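Local atomic coordinates of putative membrane protein mmpL11 (Mycobacterium tuberculosis, PDB entry 4Y0L), a protein that probably transports lipids across the mycobacterial inner membrane as an RND-family protein, of which the crystallised fragment is a periplasmic domain. Residues 72-75 and 76-80; 18-21 and 22-26; 42-46 and 47-51. All blocks are in the same frame, centred on the assembly; numbering follows the deposited sequence.

How the contacts relate
The three contacts follow the chain in the order contact 2, contact 3, contact 1, and together sample both layers of a small beta-alpha-beta-beta-alpha-beta domain: helices 19-29 and 66-80 lie over one face of a four-stranded antiparallel sheet. Contact 2 is central. Its centre is about 12 Å from that of contact 1, where Val79 CG1 rests 3.6 Å from Ile25 N, and about 14 Å from that of contact 3, where Ile22 CD1 meets Phe43 CE1 at 3.7 Å. Contacts 1 and 3, about 19 Å apart between centres, do not touch. Helix 19-29 therefore joins helix 66-80 to the hairpin of strands 37-43 and 49-55.

Contact 1: 72-75 and 76-80; sequences MRTQ and LPRVA
Met72 and Leu76 touch one turn apart on helix 66-80, the second helix of a ferredoxin-like beta-alpha-beta-beta-alpha-beta domain, near its C-terminal end, where a proline kinks it. The two side chains run side by side in the same direction, and Leu76 CD1 sits against Met72 CB at 3.7 Å. Both are buried: Met72 reaches Val2 and Val4 of the inner strand 2-7, and Leu76 packs on Ile29 of helix 19-29. Behind them, in the backbone, Leu76 N still bonds Met72 O (2.9 Å). It is the last such bond before the kink, because Pro77 has no N-H to offer and its ring fills the place instead, with CG 3.4 Å from Arg73 O. The N of Arg78 also makes no bond to the turn before.

On the outer side, Gln75 and Arg78 lie side by side, Arg78 stretched from CG to NE and Gln75 bent at its second torsion (chi2 -64°), which brings its amide beside the guanidinium with the two planes 66° apart. Arg78 NE donates to Gln75 OE1 over 3.3 Å, nearly straight at 165°. The oxygen lies in the guanidinium plane, yet the donor stands above the amide plane instead of at a lone pair. The same oxygen also accepts from Arg28 NH2, and that bond links the end of helix 66-80 to helix 19-29. Thr74, whose hydroxyl bonds back to Thr70 O, contributes its carbonyl as well: Thr74 O lies over the centre of the Arg78 guanidinium, 3.5 Å above its plane.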
ATOM      1  N   MET A  72       3.767  -3.351   9.349  1.00 53.41           N
ATOM      2  CA  MET A  72       3.019  -3.314   8.098  1.00 43.91           C
ATOM      3  C   MET A  72       2.848  -4.708   7.499  1.00 44.50           C
ATOM      4  O   MET A  72       1.762  -5.067   7.042  1.00 37.30           O
ATOM      5  CB  MET A  72       3.719  -2.402   7.091  1.00 41.76           C
ATOM      6  CG  MET A  72       3.637  -0.927   7.438  1.00 48.31           C
ATOM      7  SD  MET A  72       4.407   0.119   6.191  1.00 58.86           S
ATOM      8  CE  MET A  72       4.412   1.696   7.038  1.00 42.00           C
ATOM      9  N   ARG A  73       3.921  -5.492   7.507  1.00 53.38           N
ATOM     10  CA  ARG A  73       3.886  -6.845   6.958  1.00 49.96           C
ATOM     11  C   ARG A  73       2.931  -7.751   7.732  1.00 46.84           C
ATOM     12  O   ARG A  73       2.544  -8.814   7.249  1.00 45.03           O
ATOM     13  CB  ARG A  73       5.292  -7.448   6.955  1.00 47.00           C
ATOM     14  CG  ARG A  73       6.190  -6.884   5.870  1.00 50.59           C
ATOM     15  CD  ARG A  73       7.629  -7.338   6.036  1.00 51.45           C
ATOM     16  NE  ARG A  73       8.458  -6.901   4.916  1.00 59.42           N
ATOM     17  CZ  ARG A  73       9.788  -6.885   4.922  1.00 57.12           C
ATOM     18  NH1 ARG A  73      10.460  -7.276   5.997  1.00 55.78           N
ATOM     19  NH2 ARG A  73      10.445  -6.469   3.851  1.00 54.05           N
ATOM     20  N   THR A  74       2.555  -7.318   8.932  1.00 42.41           N
ATOM     21  CA  THR A  74       1.650  -8.078   9.785  1.00 47.63           C
ATOM     22  C   THR A  74       0.204  -7.610   9.633  1.00 46.14           C
ATOM     23  O   THR A  74      -0.726  -8.410   9.730  1.00 58.48           O
ATOM     24  CB  THR A  74       2.062  -7.958  11.270  1.00 54.67           C
ATOM     25  OG1 THR A  74       3.408  -8.420  11.437  1.00 61.12           O
ATOM     26  CG2 THR A  74       1.136  -8.772  12.166  1.00 46.85           C
ATOM     27  N   GLN A  75       0.026  -6.316   9.384  1.00 41.50           N
ATOM     28  CA  GLN A  75      -1.293  -5.691   9.461  1.00 38.84           C
ATOM     29  C   GLN A  75      -1.940  -5.429   8.102  1.00 33.05           C
ATOM     30  O   GLN A  75      -3.161  -5.493   7.973  1.00 36.77           O
ATOM     31  CB  GLN A  75      -1.187  -4.370  10.229  1.00 44.19           C
ATOM     32  CG  GLN A  75      -0.744  -4.534  11.670  1.00 44.68           C
ATOM     33  CD  GLN A  75      -1.736  -5.323  12.498  1.00 56.25           C
ATOM     34  OE1 GLN A  75      -2.948  -5.186  12.332  1.00 41.36           O
ATOM     35  NE2 GLN A  75      -1.224  -6.162  13.393  1.00 55.20           N
ATOM     36  N   LEU A  76      -1.127  -5.127   7.096  1.00 30.89           N
ATOM     37  CA  LEU A  76      -1.650  -4.733   5.791  1.00 35.47           C
ATOM     38  C   LEU A  76      -2.253  -5.883   4.976  1.00 26.40           C
ATOM     39  O   LEU A  76      -3.172  -5.654   4.188  1.00 26.74           O
ATOM     40  CB  LEU A  76      -0.551  -4.052   4.974  1.00 35.34           C
ATOM     41  CG  LEU A  76       0.056  -2.783   5.586  1.00 33.59           C
ATOM     42  CD1 LEU A  76       1.027  -2.140   4.608  1.00 29.61           C
ATOM     43  CD2 LEU A  76      -1.009  -1.781   6.012  1.00 27.45           C
ATOM     44  N   PRO A  77      -1.739  -7.117   5.139  1.00 28.72           N
ATOM     45  CA  PRO A  77      -2.359  -8.223   4.397  1.00 32.53           C
ATOM     46  C   PRO A  77      -3.844  -8.409   4.707  1.00 25.49           C
ATOM     47  O   PRO A  77      -4.603  -8.741   3.795  1.00 23.18           O
ATOM     48  CB  PRO A  77      -1.553  -9.444   4.849  1.00 31.24           C
ATOM     49  CG  PRO A  77      -0.229  -8.897   5.221  1.00 33.62           C
ATOM     50  CD  PRO A  77      -0.502  -7.547   5.817  1.00 32.42           C
ATOM     51  N   ARG A  78      -4.250  -8.203   5.958  1.00 33.92           N
ATOM     52  CA  ARG A  78      -5.666  -8.289   6.320  1.00 27.31           C
ATOM     53  C   ARG A  78      -6.475  -7.334   5.459  1.00 24.48           C
ATOM     54  O   ARG A  78      -7.554  -7.666   4.971  1.00 30.34           O
ATOM     55  CB  ARG A  78      -5.912  -7.931   7.789  1.00 38.48           C
ATOM     56  CG  ARG A  78      -4.877  -8.385   8.801  1.00 60.78           C
ATOM     57  CD  ARG A  78      -5.379  -8.025  10.195  1.00 62.51           C
ATOM     58  NE  ARG A  78      -4.332  -7.963  11.210  1.00 60.56           N
ATOM     59  CZ  ARG A  78      -3.682  -9.020  11.690  1.00 57.29           C
ATOM     60  NH1 ARG A  78      -3.947 -10.235  11.230  1.00 55.25           N
ATOM     61  NH2 ARG A  78      -2.755  -8.858  12.622  1.00 77.65           N
ATOM     62  N   VAL A  79      -5.926  -6.137   5.295  1.00 24.03           N
ATOM     63  CA  VAL A  79      -6.605  -5.030   4.638  1.00 27.85           C
ATOM     64  C   VAL A  79      -6.617  -5.190   3.122  1.00 22.92           C
ATOM     65  O   VAL A  79      -7.540  -4.735   2.452  1.00 28.09           O
ATOM     66  CB  VAL A  79      -5.924  -3.690   5.012  1.00 23.83           C
ATOM     67  CG1 VAL A  79      -6.584  -2.517   4.308  1.00 28.57           C
ATOM     68  CG2 VAL A  79      -5.953  -3.490   6.519  1.00 28.00           C
ATOM     69  N   ALA A  80      -5.590  -5.841   2.586  1.00 28.99           N
ATOM     70  CA  ALA A  80      -5.417  -5.931   1.140  1.00 25.46           C
ATOM     71  C   ALA A  80      -6.325  -6.993   0.526  1.00 17.25           C
ATOM     72  O   ALA A  80      -6.751  -6.867  -0.621  1.00 20.72           O
ATOM     73  CB  ALA A  80      -3.968  -6.222   0.809  1.00 19.33           C
TER

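Contact 2: 18-21 and 22-26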
ATOM      1  N   HIS A  18     -10.744  -0.843  -7.788  1.00 10.64           N
ATOM      2  CA  HIS A  18      -9.629  -1.152  -6.893  1.00 22.05           C
ATOM      3  C   HIS A  18      -9.280  -0.015  -5.931  1.00 18.66           C
ATOM      4  O   HIS A  18      -8.472  -0.199  -5.021  1.00 12.87           O
ATOM      5  CB  HIS A  18      -8.379  -1.496  -7.709  1.00 16.52           C
ATOM      6  CG  HIS A  18      -8.411  -2.858  -8.328  1.00 12.01           C
ATOM      7  ND1 HIS A  18      -8.827  -3.978  -7.644  1.00 13.54           N
ATOM      8  CD2 HIS A  18      -8.066  -3.278  -9.569  1.00 12.57           C
ATOM      9  CE1 HIS A  18      -8.742  -5.033  -8.439  1.00 15.16           C
ATOM     10  NE2 HIS A  18      -8.282  -4.634  -9.610  1.00 13.51           N
ATOM     11  N   SER A  19      -9.875   1.156  -6.134  1.00 14.32           N
ATOM     12  CA  SER A  19      -9.442   2.357  -5.422  1.00 19.18           C
ATOM     13  C   SER A  19      -9.704   2.288  -3.916  1.00 13.22           C
ATOM     14  O   SER A  19      -8.932   2.825  -3.121  1.00 17.09           O
ATOM     15  CB  SER A  19     -10.127   3.593  -6.012  1.00 16.21           C
ATOM     16  OG  SER A  19     -11.536   3.447  -6.015  1.00 33.37           O
ATOM     17  N   GLN A  20     -10.787   1.629  -3.523  1.00 12.15           N
ATOM     18  CA  GLN A  20     -11.123   1.515  -2.109  1.00 16.35           C
ATOM     19  C   GLN A  20     -10.128   0.609  -1.393  1.00 16.05           C
ATOM     20  O   GLN A  20      -9.817   0.817  -0.220  1.00 14.54           O
ATOM     21  CB  GLN A  20     -12.550   0.988  -1.934  1.00 14.38           C
ATOM     22  CG  GLN A  20     -12.952   0.737  -0.486  1.00 30.30           C
ATOM     23  CD  GLN A  20     -12.825   1.975   0.379  1.00 42.66           C
ATOM     24  OE1 GLN A  20     -12.983   3.097  -0.100  1.00 34.09           O
ATOM     25  NE2 GLN A  20     -12.534   1.776   1.661  1.00 40.44           N
ATOM     26  N   THR A  21      -9.629  -0.396  -2.104  1.00 12.00           N
ATOM     27  CA  THR A  21      -8.613  -1.279  -1.553  1.00 15.17           C
ATOM     28  C   THR A  21      -7.317  -0.511  -1.341  1.00 13.00           C
ATOM     29  O   THR A  21      -6.641  -0.684  -0.331  1.00 14.07           O
ATOM     30  CB  THR A  21      -8.353  -2.482  -2.471  1.00 18.72           C
ATOM     31  OG1 THR A  21      -9.581  -3.191  -2.683  1.00 27.95           O
ATOM     32  CG2 THR A  21      -7.321  -3.423  -1.852  1.00 18.59           C
ATOM     33  N   ILE A  22      -6.973   0.334  -2.304  1.00 13.65           N
ATOM     34  CA  ILE A  22      -5.797   1.180  -2.185  1.00 14.21           C
ATOM     35  C   ILE A  22      -6.007   2.203  -1.074  1.00 24.65           C
ATOM     36  O   ILE A  22      -5.080   2.521  -0.325  1.00 22.08           O
ATOM     37  CB  ILE A  22      -5.481   1.899  -3.513  1.00 13.64           C
ATOM     38  CG1 ILE A  22      -5.060   0.876  -4.570  1.00 21.15           C
ATOM     39  CG2 ILE A  22      -4.373   2.925  -3.320  1.00 17.31           C
ATOM     40  CD1 ILE A  22      -4.921   1.445  -5.971  1.00 25.95           C
ATOM     41  N   ALA A  23      -7.228   2.720  -0.973  1.00 17.52           N
ATOM     42  CA  ALA A  23      -7.559   3.708   0.051  1.00 25.52           C
ATOM     43  C   ALA A  23      -7.513   3.089   1.445  1.00 16.70           C
ATOM     44  O   ALA A  23      -7.098   3.736   2.407  1.00 26.86           O
ATOM     45  CB  ALA A  23      -8.929   4.308  -0.218  1.00 22.62           C
ATOM     46  N   ALA A  24      -7.936   1.833   1.547  1.00 15.31           N
ATOM     47  CA  ALA A  24      -7.932   1.125   2.826  1.00 16.75           C
ATOM     48  C   ALA A  24      -6.506   0.833   3.278  1.00 17.62           C
ATOM     49  O   ALA A  24      -6.172   1.000   4.447  1.00 19.45           O
ATOM     50  CB  ALA A  24      -8.730  -0.170   2.722  1.00 16.65           C
ATOM     51  N   ILE A  25      -5.671   0.391   2.343  1.00 16.86           N
ATOM     52  CA  ILE A  25      -4.268   0.115   2.636  1.00 18.27           C
ATOM     53  C   ILE A  25      -3.558   1.399   3.045  1.00 18.75           C
ATOM     54  O   ILE A  25      -2.782   1.415   3.998  1.00 28.28           O
ATOM     55  CB  ILE A  25      -3.554  -0.515   1.419  1.00 17.29           C
ATOM     56  CG1 ILE A  25      -4.123  -1.907   1.145  1.00 27.35           C
ATOM     57  CG2 ILE A  25      -2.050  -0.621   1.658  1.00 25.29           C
ATOM     58  CD1 ILE A  25      -3.824  -2.431  -0.237  1.00 16.45           C
ATOM     59  N   ARG A  26      -3.832   2.474   2.315  1.00 18.01           N
ATOM     60  CA  ARG A  26      -3.230   3.770   2.588  1.00 19.01           C
ATOM     61  C   ARG A  26      -3.574   4.255   3.996  1.00 21.69           C
ATOM     62  O   ARG A  26      -2.714   4.760   4.719  1.00 24.36           O
ATOM     63  CB  ARG A  26      -3.697   4.784   1.544  1.00 25.21           C
ATOM     64  CG  ARG A  26      -3.125   6.176   1.729  1.00 33.90           C
ATOM     65  CD  ARG A  26      -3.287   7.010   0.466  1.00 43.68           C
ATOM     66  NE  ARG A  26      -2.685   8.337   0.602  1.00 44.24           N
ATOM     67  CZ  ARG A  26      -3.360   9.471   0.781  1.00 39.18           C
ATOM     68  NH1 ARG A  26      -4.687   9.477   0.843  1.00 34.53           N
ATOM     69  NH2 ARG A  26      -2.700  10.616   0.892  1.00 32.35           N
TER
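Thr21 and Ile25 lie side by side, one turn apart on helix 19-29, and point the same way. The methyl Thr21 CG2 meets the tip of the isoleucine, Ile25 CD1, at 4.0 Å. Ile25 carries CG1 beside its backbone N (chi1 -67°), which swings that branch back along the helix until CG1 is 3.2 Å from Thr21 O and CD1 is 3.3 Å from the same Thr21 O. That carbonyl is thus flanked by hydrocarbon while it accepts the hydrogen bond from Ile25 N.

Ile22, three residues earlier, repeats the arrangement: its CG1 leans back to 3.6 Å from His18 O, the oxygen that Ile22 N bonds at 3.1 Å. The His18 ring leads away from 22-26 and stacks with Phe8, its NE2 hydrogen-bonded to Ala10 O. The alanine methyls also lie against carbonyls of the turn before. Ala23 CB is 3.3 Å from Ser19 O, and Ala24 CB is 3.3 Å from Gln20 O.

Ile22 and Ile25 are buried, Ile22 on Pro41 of strand 37-43 and Ile25 on Leu52 of strand 49-55, while Ser19, Gln20 and Ala23 stay exposed. Such a division, with branched apolar residues on the sheet side and small or polar ones outside, marks an amphipathic alpha-helix, here the first helix of a ferredoxin-like domain at its N-terminal turns.

Contact 3: 42-46 and 47-51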
ATOM      1  N   ARG A  42       1.018   5.921  -6.369  1.00 23.01           N
ATOM      2  CA  ARG A  42       1.725   6.152  -7.620  1.00 25.50           C
ATOM      3  C   ARG A  42       1.577   4.931  -8.509  1.00 25.96           C
ATOM      4  O   ARG A  42       1.978   3.830  -8.137  1.00 34.24           O
ATOM      5  CB  ARG A  42       3.201   6.447  -7.366  1.00 32.35           C
ATOM      6  CG  ARG A  42       3.620   7.837  -7.787  1.00 38.99           C
ATOM      7  CD  ARG A  42       5.054   8.122  -7.382  1.00 59.58           C
ATOM      8  NE  ARG A  42       5.193   8.238  -5.932  1.00 59.01           N
ATOM      9  CZ  ARG A  42       4.900   9.333  -5.235  1.00 56.88           C
ATOM     10  NH1 ARG A  42       4.445  10.419  -5.849  1.00 62.92           N
ATOM     11  NH2 ARG A  42       5.060   9.341  -3.919  1.00 50.04           N
ATOM     12  N   PHE A  43       0.993   5.133  -9.684  1.00 28.66           N
ATOM     13  CA  PHE A  43       0.717   4.037 -10.598  1.00 33.97           C
ATOM     14  C   PHE A  43       1.831   3.845 -11.615  1.00 40.40           C
ATOM     15  O   PHE A  43       2.237   4.785 -12.299  1.00 48.70           O
ATOM     16  CB  PHE A  43      -0.607   4.278 -11.318  1.00 27.19           C
ATOM     17  CG  PHE A  43      -1.795   4.243 -10.406  1.00 27.35           C
ATOM     18  CD1 PHE A  43      -2.144   3.072  -9.755  1.00 19.86           C
ATOM     19  CD2 PHE A  43      -2.561   5.375 -10.195  1.00 19.31           C
ATOM     20  CE1 PHE A  43      -3.234   3.031  -8.914  1.00 25.28           C
ATOM     21  CE2 PHE A  43      -3.657   5.336  -9.354  1.00 25.09           C
ATOM     22  CZ  PHE A  43      -3.991   4.163  -8.712  1.00 23.18           C
ATOM     23  N   ALA A  44       2.326   2.616 -11.699  1.00 34.67           N
ATOM     24  CA  ALA A  44       3.281   2.244 -12.731  1.00 37.19           C
ATOM     25  C   ALA A  44       2.655   2.479 -14.099  1.00 39.84           C
ATOM     26  O   ALA A  44       1.444   2.329 -14.269  1.00 33.50           O
ATOM     27  CB  ALA A  44       3.700   0.792 -12.570  1.00 42.00           C
ATOM     28  N   ASP A  45       3.480   2.853 -15.071  1.00 43.70           N
ATOM     29  CA  ASP A  45       2.996   3.125 -16.423  1.00 50.91           C
ATOM     30  C   ASP A  45       2.356   1.874 -17.019  1.00 47.03           C
ATOM     31  O   ASP A  45       1.576   1.952 -17.967  1.00 43.24           O
ATOM     32  CB  ASP A  45       4.140   3.615 -17.312  1.00 63.28           C
ATOM     33  CG  ASP A  45       5.009   4.654 -16.627  1.00 71.51           C
ATOM     34  OD1 ASP A  45       4.593   5.830 -16.557  1.00 75.09           O
ATOM     35  OD2 ASP A  45       6.109   4.292 -16.158  1.00 73.45           O
ATOM     36  N   ASP A  46       2.700   0.723 -16.448  1.00 56.02           N
ATOM     37  CA  ASP A  46       2.104  -0.552 -16.822  1.00 51.63           C
ATOM     38  C   ASP A  46       0.716  -0.707 -16.199  1.00 49.71           C
ATOM     39  O   ASP A  46      -0.112  -1.483 -16.679  1.00 49.79           O
ATOM     40  CB  ASP A  46       3.014  -1.700 -16.377  1.00 50.27           C
ATOM     41  CG  ASP A  46       2.573  -3.045 -16.918  1.00 69.58           C
ATOM     42  OD1 ASP A  46       1.901  -3.078 -17.971  1.00 75.67           O
ATOM     43  OD2 ASP A  46       2.907  -4.072 -16.290  1.00 77.94           O
ATOM     44  N   ASN A  47       0.477   0.040 -15.125  1.00 39.76           N
ATOM     45  CA  ASN A  47      -0.753  -0.056 -14.340  1.00 40.60           C
ATOM     46  C   ASN A  47      -0.914  -1.451 -13.743  1.00 35.87           C
ATOM     47  O   ASN A  47      -2.024  -1.885 -13.440  1.00 26.83           O
ATOM     48  CB  ASN A  47      -1.977   0.302 -15.194  1.00 33.17           C
ATOM     49  CG  ASN A  47      -3.078   0.992 -14.388  1.00 25.87           C
ATOM     50  OD1 ASN A  47      -2.922   1.263 -13.196  1.00 21.33           O
ATOM     51  ND2 ASN A  47      -4.192   1.285 -15.044  1.00 23.26           N
ATOM     52  N   GLY A  48       0.206  -2.149 -13.573  1.00 36.63           N
ATOM     53  CA  GLY A  48       0.206  -3.457 -12.946  1.00 38.95           C
ATOM     54  C   GLY A  48       0.201  -3.350 -11.433  1.00 51.80           C
ATOM     55  O   GLY A  48      -0.290  -4.244 -10.741  1.00 54.43           O
ATOM     56  N   SER A  49       0.736  -2.244 -10.922  1.00 31.55           N
ATOM     57  CA  SER A  49       0.876  -2.055  -9.482  1.00 26.53           C
ATOM     58  C   SER A  49       0.682  -0.603  -9.059  1.00 24.27           C
ATOM     59  O   SER A  49       0.633   0.303  -9.893  1.00 13.47           O
ATOM     60  CB  SER A  49       2.254  -2.533  -9.023  1.00 20.55           C
ATOM     61  OG  SER A  49       3.280  -1.822  -9.694  1.00 21.91           O
ATOM     62  N   ALA A  50       0.575  -0.402  -7.749  1.00 20.95           N
ATOM     63  CA  ALA A  50       0.486   0.930  -7.165  1.00 25.35           C
ATOM     64  C   ALA A  50       1.480   1.060  -6.015  1.00 25.49           C
ATOM     65  O   ALA A  50       1.483   0.242  -5.094  1.00 24.22           O
ATOM     66  CB  ALA A  50      -0.926   1.206  -6.681  1.00 20.74           C
ATOM     67  N   LEU A  51       2.321   2.089  -6.075  1.00 26.74           N
ATOM     68  CA  LEU A  51       3.301   2.338  -5.027  1.00 24.28           C
ATOM     69  C   LEU A  51       2.757   3.335  -4.008  1.00 24.56           C
ATOM     70  O   LEU A  51       2.319   4.428  -4.365  1.00 28.57           O
ATOM     71  CB  LEU A  51       4.611   2.863  -5.620  1.00 22.28           C
ATOM     72  CG  LEU A  51       5.769   3.002  -4.624  1.00 37.10           C
ATOM     73  CD1 LEU A  51       6.390   1.645  -4.321  1.00 46.10           C
ATOM     74  CD2 LEU A  51       6.820   3.975  -5.140  1.00 42.48           C
TER
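Arg42 and Leu51 form a hydrogen-bonded pair of the antiparallel hairpin of strands 37-43 and 49-55, with Arg42 N on Leu51 O at 2.8 Å and Leu51 N on Arg42 O at 2.7 Å, both nearly straight. A CA-H...O contact joins Ala50 CA to the same Arg42 O at 3.4 Å. Toward the turn the bonding slackens: Ala44 N reaches Ser49 O only weakly, at 3.4 Å, and that carbonyl oxygen also lies at the edge of the Phe43 ring, near its plane. A type I beta turn from Ala44 to Asn47 reverses the chain, Asn47 N bonding Ala44 O at 2.6 Å. Asn47 then takes a left-handed backbone conformation (phi 61°), which leads the chain back into the second strand.

Apolar contact lies at the non-hydrogen-bonded pair of Phe43 with Ala50, where Phe43 CE1 approaches Ala50 CB obliquely at 3.7 Å.

Among the polar side chains, Arg42 NH2 bonds Ser53 OG across the hairpin, while Asn47 OD1 leaves it to accept from Ser14 N. Phe43 and Ala50 occupy the sheet face under helix 19-29, Arg42 and Leu51 the other; strand 37-43 is an edge of the sheet, while strand 49-55 pairs on its inner side with strand 2-7, Ala50 hydrogen-bonded to Val6.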